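Local coordinates for protein putative phosphatase/phosphodiesterase MPN_349 (Mycoplasma pneumoniae M129, PDB 1T71) that binds two iron ions in its active site and probably works as a phosphatase or phosphodiesterase, perhaps on 2',3'-cyclic nucleotides, at residues Y56-L59 with K60-V64. Sequence-based numbering, arbitrary orientation.
Sequences YEFL and KEAGV
K60 runs alongside Y56 one helical turn on, both side chains pointing the same way, while its backbone N donates to Y56 O at 3.0 Å. With CG anti to the backbone N (chi1 -154°) and the chain bent at chi2 and again at chi4, the lysine brings NZ to 3.6 Å from Y56 OH, and its CD approaches the phenol obliquely. Both polar ends are held by D88, which salt-bridges NZ and hydrogen-bonds OH. On the exposed flank, E57 lays OE2 against K60 CB at 3.8 Å, meeting the aliphatic part of the lysine without a salt bridge to NZ. E61 N donates to E57 O at 2.7 Å. The E61 side chain folds back over F58: as modelled, though poorly ordered, OE2 stands 3.7 Å above the ring plane, over its centre, with ring and carboxylate planes 69° apart. E61 OE1 forms a salt bridge with K23 of helix 15-23, the helix that also packs on F58. A62 N makes weak bonds to both F58 O and L59 O. Here helix 53-62 of the beta-alpha-beta unit 37-41, 53-62, 66-68 ends in a Schellman motif, in a calcineurin-clan fold. G63 takes the positive phi (122°) that breaks the helix. The motif's two bonds are a weak one from G63 N to K60 O and one from V64 N to L59 O at 3.1 Å. The turn brings V64 back against L59. V64 CG2 meets L59 CB at 4.2 Å, and the buried leucine, its side chain about 12 Å from a bound iron, packs on I67 of strand 66-68.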
loop_
_atom_site.group_PDB
_atom_site.type_symbol
_atom_site.label_atom_id
_atom_site.label_comp_id
_atom_site.label_asym_id
_atom_site.label_seq_id
_atom_site.Cartn_x
_atom_site.Cartn_y
_atom_site.Cartn_z
ATOM N N TYR A 56 2.807 -14.352 3.817
ATOM C CA TYR A 56 2.505 -13.476 4.933
ATOM C C TYR A 56 3.596 -13.650 5.984
ATOM O O TYR A 56 4.078 -12.676 6.563
ATOM C CB TYR A 56 1.139 -13.808 5.536
ATOM C CG TYR A 56 0.966 -13.294 6.951
ATOM C CD1 TYR A 56 1.368 -14.061 8.050
ATOM C CD2 TYR A 56 0.449 -12.022 7.193
ATOM C CE1 TYR A 56 1.260 -13.571 9.355
ATOM C CE2 TYR A 56 0.343 -11.524 8.492
ATOM C CZ TYR A 56 0.750 -12.300 9.565
ATOM O OH TYR A 56 0.663 -11.789 10.838
ATOM N N GLU A 57 3.996 -14.893 6.232
ATOM C CA GLU A 57 5.044 -15.131 7.218
ATOM C C GLU A 57 6.382 -14.609 6.695
ATOM O O GLU A 57 7.188 -14.083 7.460
ATOM C CB GLU A 57 5.123 -16.620 7.583
ATOM C CG GLU A 57 3.919 -17.113 8.409
ATOM C CD GLU A 57 3.721 -16.347 9.732
ATOM O OE1 GLU A 57 2.702 -16.595 10.422
ATOM O OE2 GLU A 57 4.581 -15.509 10.097
ATOM N N PHE A 58 6.611 -14.733 5.391
ATOM C CA PHE A 58 7.847 -14.226 4.799
ATOM C C PHE A 58 7.980 -12.724 5.093
ATOM O O PHE A 58 9.016 -12.263 5.583
ATOM C CB PHE A 58 7.845 -14.438 3.283
ATOM C CG PHE A 58 9.025 -13.813 2.583
ATOM C CD1 PHE A 58 10.129 -14.582 2.230
ATOM C CD2 PHE A 58 9.043 -12.446 2.305
ATOM C CE1 PHE A 58 11.232 -13.999 1.608
ATOM C CE2 PHE A 58 10.140 -11.857 1.688
ATOM C CZ PHE A 58 11.237 -12.633 1.338
ATOM N N LEU A 59 6.936 -11.964 4.772
ATOM C CA LEU A 59 6.949 -10.522 5.008
ATOM C C LEU A 59 7.140 -10.239 6.487
ATOM O O LEU A 59 7.865 -9.328 6.879
ATOM C CB LEU A 59 5.639 -9.882 4.530
ATOM C CG LEU A 59 5.454 -9.776 3.016
ATOM C CD1 LEU A 59 4.102 -9.142 2.721
ATOM C CD2 LEU A 59 6.590 -8.944 2.410
ATOM N N LYS A 60 6.476 -11.041 7.304
ATOM C CA LYS A 60 6.556 -10.901 8.744
ATOM C C LYS A 60 7.984 -11.149 9.238
ATOM O O LYS A 60 8.500 -10.407 10.075
ATOM C CB LYS A 60 5.594 -11.891 9.395
ATOM C CG LYS A 60 5.120 -11.470 10.751
ATOM C CD LYS A 60 4.348 -10.166 10.682
ATOM C CE LYS A 60 4.079 -9.666 12.078
ATOM N NZ LYS A 60 3.428 -10.736 12.877
ATOM N N GLU A 61 8.630 -12.184 8.714
ATOM C CA GLU A 61 9.989 -12.485 9.141
ATOM C C GLU A 61 10.987 -11.523 8.522
ATOM O O GLU A 61 12.123 -11.428 8.976
ATOM C CB GLU A 61 10.367 -13.929 8.789
ATOM C CG GLU A 61 10.481 -14.241 7.297
ATOM C CD GLU A 61 11.664 -13.542 6.616
ATOM O OE1 GLU A 61 12.745 -13.435 7.251
ATOM O OE2 GLU A 61 11.519 -13.116 5.440
ATOM N N ALA A 62 10.563 -10.810 7.484
ATOM C CA ALA A 62 11.444 -9.858 6.818
ATOM C C ALA A 62 11.514 -8.544 7.583
ATOM O O ALA A 62 12.387 -7.714 7.319
ATOM C CB ALA A 62 10.970 -9.609 5.391
ATOM N N GLY A 63 10.591 -8.349 8.521
ATOM C CA GLY A 63 10.597 -7.123 9.298
ATOM C C GLY A 63 9.324 -6.291 9.247
ATOM O O GLY A 63 9.233 -5.267 9.916
ATOM N N VAL A 64 8.335 -6.717 8.472
ATOM C CA VAL A 64 7.091 -5.961 8.384
ATOM C C VAL A 64 6.270 -6.124 9.659
ATOM O O VAL A 64 6.095 -7.236 10.147
ATOM C CB VAL A 64 6.251 -6.424 7.178
ATOM C CG1 VAL A 64 4.915 -5.697 7.163
ATOM C CG2 VAL A 64 7.023 -6.165 5.888
#